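Serine-rich Repeat Adhesion Glycoprotein (Srr1) (Streptococcus agalactiae, PDB 4MBO) binds fibrinogen as a serine-rich repeat surface adhesin of a streptococcus, and so probably helps the bacterium attach to host tissue. Local coordinates at residues 169-174 with 200-205; 177-182 with 243-248; 192-197 with 281-286; 210-215 with 268-273; 230-235 with 254-259. All coordinates share one frame; numbering follows the deposited sequence.

Interaction 1 (169-174 with 200-205); sequences VKTNVR and MYFASG
The far end of the long beta hairpin built from strands 169-181 and 186-202 is held where K170 pairs with Y201 in antiparallel fashion. This is a hydrogen-bonded pair: K170 N donates to Y201 O at 2.8 Å, and Y201 N returns a bond of the same length to K170 O. The neighbouring pair, V169 with F202, is non-hydrogen-bonded, and its side chains pack together. These two lie side by side and point the same way, V169 CG1 meeting the edge of the F202 ring at CE1, 4.0 Å off. On the same ring T171 CG2 reaches CE1 at 3.7 Å, arriving obliquely. It can do so because CG2 stands anti to the carbonyl carbon of T171, while OG1 is turned away to a hydrogen bond with S310. On the sheet face that carries K170 and Y201, the lysine methylene CE brushes CD2 of the tyrosine at 4.2 Å, and K170 NZ runs on to a salt bridge with E165. M200 approaches differently. Its side chain crosses that of N172 at about a right angle, and the thioether SD accepts a weak bond of 3.6 Å from N172 N. The amide of N172 is anchored beyond the contact, ND2 on N194 and OD1 on E196 N. Between the backbone bonding of N172 with N194 and the pairing of K170 with Y201, strand 186-202 is interrupted where the type I turn N194-G197 lies. The arrangement is that of an antiparallel beta hairpin with one strand broken by a short loop.

Interaction 2 (177-182 with 243-248); sequences IMKLDD and SMDQNY
M178 and D245 bring the two backbones nearest, with their CA atoms 6.5 Å apart, and strand 177-181 passes the irregular loop 243-248 without beta pairing. The side chains close the gap. M178 is folded back on itself, with CG between its backbone N and carbonyl carbon (chi1 48°) and further bends at the next two torsions. CB rests on S243 O at 3.5 Å, and the bends carry the methyl CE back against D245 CG at 3.7 Å. K179 bends likewise in mid-chain and delivers NZ to D245 OD2, a 2.7 Å salt bridge that meets the oxygen on its syn side, 28° out of the carboxylate plane. A water spans the same two groups, accepting from K179 NZ and donating to D245 OD1 at 2.6 Å. Inside the loop, S243 OG takes the N-H of D245 in an ST turn, and Y248 OH gives a 2.6 Å bond to M244 O, so the aspartate is presented from a braced backbone. Q128 adds its NE2 to D245 OD2 and its backbone O to S243 OG. Lysine, amide and water, all directed at one carboxylate, would help to balance the negative charge and probably keep D245 ionised beside the methionine packing.

Interaction 3 (192-197 with 281-286); sequences QINPEG and TTSYVV
T282 opens the contact through its carbonyl, which accepts a 2.9 Å hydrogen bond from N194 ND2, while N194 OD1 is held by K198 N. The asparagine reaches it with CG anti to the backbone N (chi1 -163°); the T282 oxygen lies close to the amide plane of N194, whereas the donor stands 37° above the carbonyl plane of T282. At S283 the direction reverses: OG donates to N194 O at 2.6 Å. That oxygen also receives G197 N, from the opposite face of its plane, in the type I turn N194-G197, so both donors pin the chain as it leaves the strand. Y284 then forms a regular antiparallel hydrogen-bonded pair with I193. I193 N reaches Y284 O at 2.8 Å and Y284 N reaches I193 O at 3.1 Å, while the two CB atoms stand 4.1 Å apart and I193 CG2 lies at the edge of the tyrosine ring. V285 faces Q192 as a non-hydrogen-bonded pair. V286 contributes CG2, which meets I193 CD1 at 3.6 Å, the two side chains crossing obliquely. Beyond the I193-Y284 pair the strands are thus joined by side-chain-to-backbone bonds, N194 ND2 to T282 O and S283 OG to N194 O, which satisfy polar atoms in a largely buried contact.

Interaction 4 (210-215 with 268-273); sequences YTIIGS and KITIDW
T211 OG1 is gripped from two directions: W273 NE1 donates to it across the contact at 2.9 Å, and a second hydrogen bond joins it to T300 O. The threonine oxygen sits in the plane of the indole, 5° out, though the bond is somewhat bent. Strand 210-215 and strand 269-272 run antiparallel, with axes 4.7 Å apart and directions 170° apart. Two hydrogen-bonded pairs, T211 with I271 and I213 with I269, supply four backbone bonds. The non-hydrogen-bonded pairs, I212 with T270 between them and Y210 with D272 at one end, carry the other face. There I212 CD1 presses on T270 CG2 at 3.4 Å, tighter than usual carbon packing, the side chains lying alongside. Further along, the D272 carboxylate leans over the Y210 ring, their planes 26° apart, and CB of the aspartate comes within 3.6 Å of CE2. A water ties Y210 OH to D272 OD2, while OD1 is held by K274 N and N208 ND2. Within the five-stranded antiparallel sheet, strand 262-264 flanks 269-272 and strand 295-302 flanks 210-215. The face with T211 and I213 packs on strand 186-202; W273 touches I193 there and stacks with Y284 of strand 283-290.

Interaction 5 (230-235 with 254-259); sequences VKILKT and EDVTSQ
I232 and T257 mark the closely fitted part of the contact: I232 N donates to T257 OG1 at 2.9 Å along an almost straight line (179°). OG1 is placed for this by standing anti to its own carbonyl carbon (chi1 -52°), and it donates in turn to D255 OD1 at 2.7 Å. That same carboxylate oxygen accepts T257 N, forming an Asx turn. I232 O takes V256 N at 2.9 Å, and the methyls I232 CG2 and V256 CG2 touch at 3.7 Å where the two side chains cross at about a right angle. Strand 229-235 thus gains a short antiparallel partner, 254-255, on one edge, while its backbone bonds to strand 283-290 on the other; K234 and E254 form the hydrogen-bonded pair, L233 and D255 the non-hydrogen-bonded one. L233 CD2 lies across the D255 backbone, 3.7 Å from its CA. Toward solvent the fit is slacker. K234 NZ and E254 OE1 stay 4.8 Å apart and communicate through a water that accepts from the lysine and donates to the glutamate. K231 likewise offers D255 OD2 its methylenes, CD at 3.6 Å, while its ammonium group stops short of the carboxylate.

Following the chain, strand 169-181 opens interaction 1 and then, before that contact closes, interaction 2. Interaction 3 starts on the returning strand 186-202, which ends by completing interaction 1, the hairpin. Interaction 4 opens next at 210-215 and interaction 5 at 230-235. Interaction 2 closes first of these, at 243-248, crossing all four others; interaction 5 follows at 254-259 and interaction 4 at 268-273, so that 5 sits within 4. Interaction 3, closing last at 281-286, encloses both and crosses 1 and 2. The hairpin is thereby joined through strand 283-290 to strand 229-235, while interaction 4 packs a second sheet on this one, W273 touching both I193 and I232.

Interaction 1 (169-174 with 200-205)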
# COMPACT_ATOMS: atom_id res chain seq x y z
N VAL A 169 25.80 16.60 -12.27
CA VAL A 169 24.46 16.04 -12.16
C VAL A 169 24.21 15.53 -10.75
O VAL A 169 24.92 14.65 -10.26
CB VAL A 169 24.29 14.87 -13.18
CG1 VAL A 169 23.05 14.04 -12.91
CG2 VAL A 169 24.33 15.42 -14.59
N LYS A 170 23.18 16.09 -10.09
CA LYS A 170 22.77 15.67 -8.76
C LYS A 170 21.25 15.50 -8.86
O LYS A 170 20.51 16.48 -9.10
CB LYS A 170 23.12 16.72 -7.71
CG LYS A 170 24.55 17.21 -7.84
CD LYS A 170 24.86 18.38 -6.90
CE LYS A 170 26.28 18.88 -7.06
NZ LYS A 170 27.29 17.84 -6.74
N THR A 171 20.81 14.27 -8.71
CA THR A 171 19.40 13.96 -8.81
C THR A 171 19.02 12.84 -7.86
O THR A 171 19.88 12.08 -7.41
CB THR A 171 18.99 13.54 -10.25
OG1 THR A 171 19.77 12.40 -10.65
CG2 THR A 171 19.23 14.63 -11.27
N ASN A 172 17.75 12.76 -7.51
CA ASN A 172 17.24 11.63 -6.73
C ASN A 172 15.74 11.50 -6.93
O ASN A 172 15.05 12.49 -7.06
CB ASN A 172 17.63 11.64 -5.25
CG ASN A 172 16.97 12.75 -4.44
OD1 ASN A 172 15.98 12.49 -3.77
ND2 ASN A 172 17.52 13.96 -4.50
N VAL A 173 15.24 10.26 -6.97
CA VAL A 173 13.84 9.98 -7.29
C VAL A 173 13.42 8.63 -6.75
O VAL A 173 14.26 7.72 -6.54
CB VAL A 173 13.66 10.03 -8.85
CG1 VAL A 173 14.33 8.80 -9.50
CG2 VAL A 173 12.20 10.13 -9.29
N ARG A 174 12.12 8.47 -6.54
CA ARG A 174 11.54 7.19 -6.13
C ARG A 174 10.10 7.13 -6.58
O ARG A 174 9.45 8.16 -6.68
CB ARG A 174 11.65 6.98 -4.61
CG ARG A 174 11.14 5.64 -4.13
CD ARG A 174 11.46 5.39 -2.66
NE ARG A 174 10.97 6.47 -1.81
CZ ARG A 174 11.15 6.54 -0.49
NH1 ARG A 174 11.78 5.55 0.14
NH2 ARG A 174 10.70 7.59 0.19
N MET A 200 19.27 19.40 -6.12
CA MET A 200 19.24 18.72 -7.42
C MET A 200 19.75 19.74 -8.42
O MET A 200 19.43 20.92 -8.34
CB MET A 200 17.87 18.17 -7.80
CG MET A 200 17.33 17.21 -6.75
SD MET A 200 16.19 15.98 -7.41
CE MET A 200 15.11 17.06 -8.30
N TYR A 201 20.55 19.27 -9.36
CA TYR A 201 21.25 20.16 -10.26
C TYR A 201 21.74 19.51 -11.53
O TYR A 201 22.25 18.38 -11.50
CB TYR A 201 22.46 20.68 -9.47
CG TYR A 201 23.56 21.43 -10.21
CD1 TYR A 201 23.39 22.76 -10.59
CD2 TYR A 201 24.81 20.85 -10.42
CE1 TYR A 201 24.40 23.48 -11.20
CE2 TYR A 201 25.84 21.57 -11.04
CZ TYR A 201 25.62 22.87 -11.43
OH TYR A 201 26.63 23.59 -12.03
N PHE A 202 21.62 20.26 -12.62
CA PHE A 202 22.24 19.95 -13.90
C PHE A 202 23.09 21.17 -14.24
O PHE A 202 22.57 22.29 -14.30
CB PHE A 202 21.26 19.79 -15.08
CG PHE A 202 20.49 18.51 -15.12
CD1 PHE A 202 20.86 17.39 -14.39
CD2 PHE A 202 19.44 18.38 -16.01
CE1 PHE A 202 20.15 16.21 -14.49
CE2 PHE A 202 18.75 17.18 -16.15
CZ PHE A 202 19.09 16.09 -15.37
N ALA A 203 24.37 20.95 -14.47
CA ALA A 203 25.29 22.05 -14.83
C ALA A 203 24.93 22.69 -16.16
O ALA A 203 24.22 22.08 -16.98
CB ALA A 203 26.72 21.52 -14.90
N SER A 204 25.40 23.92 -16.36
CA SER A 204 25.20 24.65 -17.62
C SER A 204 25.55 23.76 -18.80
O SER A 204 26.57 23.07 -18.78
CB SER A 204 26.07 25.90 -17.67
OG SER A 204 25.80 26.74 -16.58
N GLY A 205 24.69 23.76 -19.82
CA GLY A 205 24.89 22.93 -21.02
C GLY A 205 24.10 21.63 -21.02
O GLY A 205 23.96 20.97 -22.07

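Interaction 2 (177-182 with 243-248)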
# COMPACT_ATOMS: atom_id res chain seq x y z
N ILE A 177 3.71 1.96 -6.87
CA ILE A 177 2.32 1.73 -7.09
C ILE A 177 1.82 1.51 -5.67
O ILE A 177 2.20 0.53 -4.99
CB ILE A 177 2.07 0.49 -7.96
CG1 ILE A 177 2.63 0.76 -9.35
CG2 ILE A 177 0.61 0.17 -7.95
CD1 ILE A 177 2.54 -0.40 -10.33
N MET A 178 1.06 2.47 -5.16
CA MET A 178 0.66 2.40 -3.76
C MET A 178 -0.81 2.18 -3.50
O MET A 178 -1.24 2.15 -2.34
CB MET A 178 1.20 3.61 -3.00
CG MET A 178 0.97 4.94 -3.67
SD MET A 178 -0.76 5.31 -3.94
CE MET A 178 -1.34 5.45 -2.20
N LYS A 179 -1.59 1.99 -4.56
CA LYS A 179 -3.02 1.74 -4.41
C LYS A 179 -3.58 1.06 -5.63
O LYS A 179 -3.26 1.45 -6.77
CB LYS A 179 -3.80 3.04 -4.20
CG LYS A 179 -5.20 2.87 -3.62
CD LYS A 179 -5.24 2.32 -2.19
CE LYS A 179 -4.36 3.14 -1.24
NZ LYS A 179 -4.64 2.82 0.19
N LEU A 180 -4.39 0.05 -5.39
CA LEU A 180 -5.18 -0.61 -6.42
C LEU A 180 -6.63 -0.51 -5.98
O LEU A 180 -7.01 -1.08 -4.97
CB LEU A 180 -4.76 -2.06 -6.60
CG LEU A 180 -3.33 -2.34 -7.07
CD1 LEU A 180 -3.08 -3.86 -7.05
CD2 LEU A 180 -3.03 -1.73 -8.44
N ASP A 181 -7.46 0.22 -6.73
CA ASP A 181 -8.87 0.41 -6.36
C ASP A 181 -9.70 -0.64 -7.05
O ASP A 181 -9.76 -0.69 -8.30
CB ASP A 181 -9.31 1.82 -6.75
CG ASP A 181 -10.69 2.17 -6.22
OD1 ASP A 181 -11.59 1.29 -6.24
OD2 ASP A 181 -10.85 3.33 -5.78
N ASP A 182 -10.36 -1.47 -6.23
CA ASP A 182 -11.16 -2.59 -6.69
C ASP A 182 -12.38 -2.18 -7.50
O ASP A 182 -12.65 -2.76 -8.55
CB ASP A 182 -11.63 -3.44 -5.49
CG ASP A 182 -12.55 -2.67 -4.54
OD1 ASP A 182 -12.33 -1.46 -4.29
OD2 ASP A 182 -13.50 -3.28 -4.00
N SER A 243 5.92 4.86 2.08
CA SER A 243 4.81 4.16 1.42
C SER A 243 4.08 5.03 0.42
O SER A 243 3.42 4.51 -0.48
CB SER A 243 3.76 3.68 2.43
OG SER A 243 3.09 4.81 2.96
N MET A 244 4.19 6.35 0.58
CA MET A 244 3.52 7.31 -0.25
C MET A 244 2.01 7.32 -0.07
O MET A 244 1.31 8.01 -0.80
CB MET A 244 3.91 7.15 -1.73
CG MET A 244 5.39 6.99 -1.93
SD MET A 244 5.84 7.21 -3.66
CE MET A 244 7.56 6.75 -3.59
N ASP A 245 1.50 6.58 0.92
CA ASP A 245 0.07 6.59 1.21
C ASP A 245 -0.14 7.51 2.39
O ASP A 245 -0.06 7.10 3.54
CB ASP A 245 -0.44 5.19 1.53
CG ASP A 245 -1.97 5.09 1.44
OD1 ASP A 245 -2.63 6.16 1.38
OD2 ASP A 245 -2.50 3.96 1.48
N GLN A 246 -0.39 8.78 2.09
CA GLN A 246 -0.55 9.75 3.16
C GLN A 246 -1.60 10.79 2.76
O GLN A 246 -2.14 10.76 1.67
CB GLN A 246 0.81 10.38 3.49
CG GLN A 246 1.51 10.99 2.27
CD GLN A 246 2.93 11.52 2.56
OE1 GLN A 246 3.91 11.04 2.01
NE2 GLN A 246 3.02 12.49 3.44
N ASN A 247 -1.91 11.68 3.69
CA ASN A 247 -2.93 12.68 3.46
C ASN A 247 -2.33 13.81 2.63
O ASN A 247 -1.59 14.65 3.16
CB ASN A 247 -3.44 13.22 4.79
CG ASN A 247 -4.49 14.27 4.60
OD1 ASN A 247 -5.03 14.43 3.52
ND2 ASN A 247 -4.82 14.97 5.66
N TYR A 248 -2.62 13.79 1.34
CA TYR A 248 -2.09 14.79 0.42
C TYR A 248 -2.89 16.09 0.45
O TYR A 248 -2.51 17.05 -0.21
CB TYR A 248 -2.01 14.24 -0.98
CG TYR A 248 -0.94 13.21 -1.13
CD1 TYR A 248 0.40 13.57 -1.05
CD2 TYR A 248 -1.24 11.87 -1.38
CE1 TYR A 248 1.40 12.61 -1.19
CE2 TYR A 248 -0.26 10.92 -1.50
CZ TYR A 248 1.06 11.31 -1.44
OH TYR A 248 2.03 10.37 -1.55
O HOH W 1 -5.22 5.86 0.96

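Interaction 3 (192-197 with 281-286)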
# COMPACT_ATOMS: atom_id res chain seq x y z
N GLN A 192 8.03 10.47 -6.23
CA GLN A 192 8.63 11.50 -5.38
C GLN A 192 9.87 12.04 -6.08
O GLN A 192 10.77 11.28 -6.46
CB GLN A 192 9.03 10.97 -4.03
CG GLN A 192 7.85 10.48 -3.21
CD GLN A 192 8.31 9.78 -1.94
OE1 GLN A 192 9.41 9.18 -1.90
NE2 GLN A 192 7.46 9.80 -0.92
N ILE A 193 9.89 13.35 -6.28
CA ILE A 193 11.00 14.05 -6.89
C ILE A 193 11.75 14.73 -5.74
O ILE A 193 11.18 15.50 -4.98
CB ILE A 193 10.52 15.07 -7.94
CG1 ILE A 193 9.92 14.34 -9.15
CG2 ILE A 193 11.61 16.03 -8.37
CD1 ILE A 193 8.45 14.14 -9.06
N ASN A 194 13.03 14.41 -5.58
CA ASN A 194 13.83 14.86 -4.46
C ASN A 194 13.33 14.34 -3.10
O ASN A 194 13.22 15.10 -2.14
CB ASN A 194 13.98 16.39 -4.41
CG ASN A 194 15.14 16.85 -3.50
OD1 ASN A 194 16.03 16.07 -3.13
ND2 ASN A 194 15.11 18.12 -3.12
N PRO A 195 13.06 13.04 -3.00
CA PRO A 195 12.66 12.52 -1.70
C PRO A 195 13.74 12.64 -0.60
O PRO A 195 13.43 12.62 0.61
CB PRO A 195 12.37 11.03 -1.98
CG PRO A 195 13.15 10.71 -3.18
CD PRO A 195 13.08 11.98 -4.03
N GLU A 196 15.00 12.72 -1.00
CA GLU A 196 16.11 12.83 -0.06
C GLU A 196 16.30 14.25 0.52
O GLU A 196 17.05 14.45 1.48
CB GLU A 196 17.42 12.39 -0.74
CG GLU A 196 17.42 10.95 -1.23
CD GLU A 196 17.71 9.98 -0.12
OE1 GLU A 196 18.87 9.97 0.35
OE2 GLU A 196 16.79 9.23 0.28
N GLY A 197 15.65 15.24 -0.08
CA GLY A 197 15.80 16.62 0.39
C GLY A 197 17.24 17.09 0.23
O GLY A 197 17.85 17.59 1.19
N THR A 281 15.15 22.00 0.03
CA THR A 281 13.87 22.11 0.73
C THR A 281 12.65 22.02 -0.16
O THR A 281 11.51 22.17 0.32
CB THR A 281 13.82 23.43 1.54
OG1 THR A 281 14.18 24.51 0.68
CG2 THR A 281 14.82 23.36 2.67
N THR A 282 12.86 21.72 -1.43
CA THR A 282 11.76 21.56 -2.36
C THR A 282 11.70 20.13 -2.87
O THR A 282 12.67 19.65 -3.48
CB THR A 282 11.92 22.47 -3.58
OG1 THR A 282 11.87 23.83 -3.16
CG2 THR A 282 10.86 22.22 -4.62
N SER A 283 10.57 19.47 -2.61
CA SER A 283 10.30 18.15 -3.18
C SER A 283 8.95 18.21 -3.89
O SER A 283 8.09 19.06 -3.56
CB SER A 283 10.28 17.07 -2.11
OG SER A 283 11.53 16.98 -1.43
N TYR A 284 8.78 17.40 -4.93
CA TYR A 284 7.50 17.33 -5.61
C TYR A 284 6.99 15.89 -5.56
O TYR A 284 7.76 14.95 -5.47
CB TYR A 284 7.58 17.76 -7.07
CG TYR A 284 8.00 19.20 -7.27
CD1 TYR A 284 7.09 20.23 -7.08
CD2 TYR A 284 9.29 19.51 -7.62
CE1 TYR A 284 7.46 21.54 -7.22
CE2 TYR A 284 9.66 20.82 -7.81
CZ TYR A 284 8.76 21.84 -7.60
OH TYR A 284 9.15 23.15 -7.77
N VAL A 285 5.68 15.75 -5.56
CA VAL A 285 5.02 14.46 -5.63
C VAL A 285 4.10 14.52 -6.86
O VAL A 285 3.25 15.41 -6.97
CB VAL A 285 4.25 14.15 -4.37
CG1 VAL A 285 3.60 12.80 -4.50
CG2 VAL A 285 5.15 14.23 -3.14
N VAL A 286 4.27 13.57 -7.77
CA VAL A 286 3.43 13.46 -8.95
C VAL A 286 2.55 12.23 -8.78
O VAL A 286 3.07 11.09 -8.65
CB VAL A 286 4.24 13.32 -10.24
CG1 VAL A 286 3.27 13.17 -11.41
CG2 VAL A 286 5.18 14.51 -10.42

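Interaction 4 (210-215 with 268-273)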
# COMPACT_ATOMS: atom_id res chain seq x y z
N TYR A 210 13.93 17.43 -15.82
CA TYR A 210 12.66 16.88 -16.27
C TYR A 210 12.33 15.62 -15.48
O TYR A 210 13.20 14.96 -14.92
CB TYR A 210 12.66 16.50 -17.76
CG TYR A 210 12.81 17.59 -18.75
CD1 TYR A 210 14.07 18.11 -19.05
CD2 TYR A 210 11.72 18.08 -19.48
CE1 TYR A 210 14.23 19.11 -19.98
CE2 TYR A 210 11.88 19.10 -20.40
CZ TYR A 210 13.14 19.60 -20.66
OH TYR A 210 13.36 20.59 -21.59
N THR A 211 11.03 15.32 -15.42
CA THR A 211 10.55 14.02 -14.94
C THR A 211 9.79 13.34 -16.06
O THR A 211 8.87 13.91 -16.63
CB THR A 211 9.72 14.11 -13.67
OG1 THR A 211 10.60 14.35 -12.58
CG2 THR A 211 8.92 12.83 -13.43
N ILE A 212 10.25 12.14 -16.44
CA ILE A 212 9.61 11.33 -17.42
C ILE A 212 9.00 10.12 -16.67
O ILE A 212 9.65 9.49 -15.82
CB ILE A 212 10.58 10.75 -18.46
CG1 ILE A 212 11.54 11.81 -19.04
CG2 ILE A 212 9.79 10.01 -19.53
CD1 ILE A 212 10.89 13.04 -19.51
N ILE A 213 7.75 9.83 -17.00
CA ILE A 213 7.03 8.67 -16.46
C ILE A 213 6.66 7.84 -17.68
O ILE A 213 6.04 8.34 -18.63
CB ILE A 213 5.80 9.10 -15.67
CG1 ILE A 213 6.27 9.84 -14.39
CG2 ILE A 213 4.93 7.89 -15.32
CD1 ILE A 213 5.23 10.69 -13.74
N GLY A 214 7.04 6.57 -17.67
CA GLY A 214 6.76 5.71 -18.82
C GLY A 214 6.79 4.26 -18.41
O GLY A 214 6.68 3.97 -17.21
N SER A 215 6.89 3.37 -19.39
CA SER A 215 6.97 1.93 -19.07
C SER A 215 8.03 1.26 -19.93
O SER A 215 8.30 1.69 -21.06
CB SER A 215 5.61 1.25 -19.16
OG SER A 215 5.00 1.44 -20.42
N LYS A 268 4.52 7.98 -22.70
CA LYS A 268 5.37 8.74 -21.77
C LYS A 268 4.71 10.03 -21.41
O LYS A 268 4.17 10.71 -22.28
CB LYS A 268 6.72 9.17 -22.36
CG LYS A 268 7.76 8.11 -22.63
CD LYS A 268 9.09 8.78 -23.03
CE LYS A 268 8.90 9.94 -24.00
NZ LYS A 268 10.17 10.34 -24.69
N ILE A 269 4.84 10.39 -20.15
CA ILE A 269 4.43 11.70 -19.61
C ILE A 269 5.74 12.42 -19.31
O ILE A 269 6.65 11.86 -18.66
CB ILE A 269 3.59 11.54 -18.33
CG1 ILE A 269 2.20 11.03 -18.70
CG2 ILE A 269 3.51 12.84 -17.53
CD1 ILE A 269 1.39 10.55 -17.51
N THR A 270 5.88 13.65 -19.81
CA THR A 270 7.09 14.42 -19.65
C THR A 270 6.76 15.76 -18.98
O THR A 270 5.97 16.55 -19.49
CB THR A 270 7.75 14.73 -21.02
OG1 THR A 270 8.05 13.49 -21.69
CG2 THR A 270 9.03 15.51 -20.84
N ILE A 271 7.37 15.98 -17.82
CA ILE A 271 7.21 17.19 -17.03
C ILE A 271 8.50 17.97 -17.01
O ILE A 271 9.51 17.47 -16.52
CB ILE A 271 6.85 16.86 -15.56
CG1 ILE A 271 5.54 16.08 -15.52
CG2 ILE A 271 6.70 18.14 -14.76
CD1 ILE A 271 5.31 15.31 -14.22
N ASP A 272 8.47 19.21 -17.52
CA ASP A 272 9.61 20.13 -17.49
C ASP A 272 9.53 20.90 -16.16
O ASP A 272 8.53 21.58 -15.91
CB ASP A 272 9.45 21.12 -18.65
CG ASP A 272 10.58 22.11 -18.79
OD1 ASP A 272 11.49 22.22 -17.94
OD2 ASP A 272 10.51 22.87 -19.83
N TRP A 273 10.54 20.77 -15.32
CA TRP A 273 10.56 21.49 -14.04
C TRP A 273 10.93 22.97 -14.18
O TRP A 273 10.93 23.70 -13.20
CB TRP A 273 11.40 20.77 -13.00
CG TRP A 273 10.86 19.42 -12.67
CD1 TRP A 273 11.46 18.22 -12.92
CD2 TRP A 273 9.62 19.12 -11.99
NE1 TRP A 273 10.68 17.20 -12.44
CE2 TRP A 273 9.52 17.72 -11.93
CE3 TRP A 273 8.56 19.89 -11.51
CZ2 TRP A 273 8.42 17.07 -11.35
CZ3 TRP A 273 7.45 19.24 -10.94
CH2 TRP A 273 7.41 17.85 -10.86
O HOH W 2 11.97 23.05 -21.94

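Interaction 5 (230-235 with 254-259)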
# COMPACT_ATOMS: atom_id res chain seq x y z
N VAL A 230 -3.42 13.33 -13.57
CA VAL A 230 -2.13 13.75 -13.02
C VAL A 230 -2.30 14.93 -12.09
O VAL A 230 -2.94 15.91 -12.44
CB VAL A 230 -1.17 14.19 -14.15
CG1 VAL A 230 0.18 14.63 -13.59
CG2 VAL A 230 -0.97 13.07 -15.17
N LYS A 231 -1.70 14.81 -10.91
CA LYS A 231 -1.71 15.87 -9.90
C LYS A 231 -0.28 16.01 -9.43
O LYS A 231 0.42 15.02 -9.22
CB LYS A 231 -2.64 15.53 -8.70
CG LYS A 231 -2.69 16.60 -7.61
CD LYS A 231 -3.83 16.41 -6.58
CE LYS A 231 -3.68 15.13 -5.78
NZ LYS A 231 -4.73 15.00 -4.70
N ILE A 232 0.18 17.26 -9.28
CA ILE A 232 1.53 17.57 -8.82
C ILE A 232 1.46 18.43 -7.56
O ILE A 232 0.81 19.49 -7.54
CB ILE A 232 2.36 18.29 -9.92
CG1 ILE A 232 2.23 17.55 -11.23
CG2 ILE A 232 3.80 18.49 -9.47
CD1 ILE A 232 2.94 18.19 -12.39
N LEU A 233 2.12 17.96 -6.52
CA LEU A 233 2.18 18.64 -5.24
C LEU A 233 3.60 19.01 -4.87
O LEU A 233 4.54 18.35 -5.28
CB LEU A 233 1.60 17.73 -4.12
CG LEU A 233 0.24 17.15 -4.38
CD1 LEU A 233 -0.13 16.18 -3.27
CD2 LEU A 233 -0.82 18.22 -4.52
N LYS A 234 3.75 20.11 -4.14
CA LYS A 234 5.07 20.58 -3.67
C LYS A 234 5.08 20.56 -2.13
O LYS A 234 4.12 21.00 -1.48
CB LYS A 234 5.38 21.99 -4.17
CG LYS A 234 6.72 22.55 -3.73
CD LYS A 234 6.94 23.95 -4.30
CE LYS A 234 8.11 24.66 -3.65
NZ LYS A 234 7.85 24.95 -2.22
N THR A 235 6.18 20.06 -1.57
CA THR A 235 6.36 19.97 -0.11
C THR A 235 7.85 19.86 0.25
O THR A 235 8.69 19.57 -0.60
CB THR A 235 5.60 18.73 0.47
OG1 THR A 235 5.46 18.85 1.89
CG2 THR A 235 6.31 17.46 0.10
N GLU A 254 1.22 21.66 -1.28
CA GLU A 254 0.64 22.69 -2.12
C GLU A 254 0.43 22.10 -3.48
O GLU A 254 1.36 21.51 -4.03
CB GLU A 254 1.63 23.86 -2.25
CG GLU A 254 1.07 24.99 -3.06
CD GLU A 254 2.03 26.14 -3.24
OE1 GLU A 254 3.28 26.02 -2.99
OE2 GLU A 254 1.53 27.19 -3.68
N ASP A 255 -0.73 22.33 -4.06
CA ASP A 255 -1.00 21.82 -5.41
C ASP A 255 -0.44 22.78 -6.47
O ASP A 255 -0.89 23.94 -6.57
CB ASP A 255 -2.49 21.62 -5.59
CG ASP A 255 -2.84 20.85 -6.84
OD1 ASP A 255 -2.29 21.14 -7.92
OD2 ASP A 255 -3.73 19.97 -6.71
N VAL A 256 0.56 22.32 -7.19
CA VAL A 256 1.22 23.11 -8.26
C VAL A 256 0.97 22.52 -9.65
O VAL A 256 1.65 22.85 -10.62
CB VAL A 256 2.73 23.25 -7.98
CG1 VAL A 256 2.98 23.97 -6.66
CG2 VAL A 256 3.40 21.88 -7.95
N THR A 257 -0.05 21.68 -9.78
CA THR A 257 -0.38 21.09 -11.06
C THR A 257 -0.47 22.13 -12.19
O THR A 257 0.08 21.90 -13.30
CB THR A 257 -1.71 20.33 -10.96
OG1 THR A 257 -1.65 19.44 -9.86
CG2 THR A 257 -2.03 19.55 -12.26
N SER A 258 -1.07 23.28 -11.91
CA SER A 258 -1.26 24.28 -12.97
C SER A 258 0.03 24.96 -13.43
O SER A 258 0.06 25.59 -14.50
CB SER A 258 -2.28 25.33 -12.58
OG SER A 258 -1.79 26.15 -11.52
N GLN A 259 1.06 24.88 -12.61
CA GLN A 259 2.32 25.49 -12.92
C GLN A 259 3.20 24.66 -13.86
O GLN A 259 3.97 25.23 -14.67
CB GLN A 259 3.06 25.74 -11.61
CG GLN A 259 4.42 26.39 -11.76
CD GLN A 259 5.10 26.58 -10.42
OE1 GLN A 259 4.58 26.19 -9.37
NE2 GLN A 259 6.28 27.19 -10.45
O HOH W 3 4.86 25.23 -1.10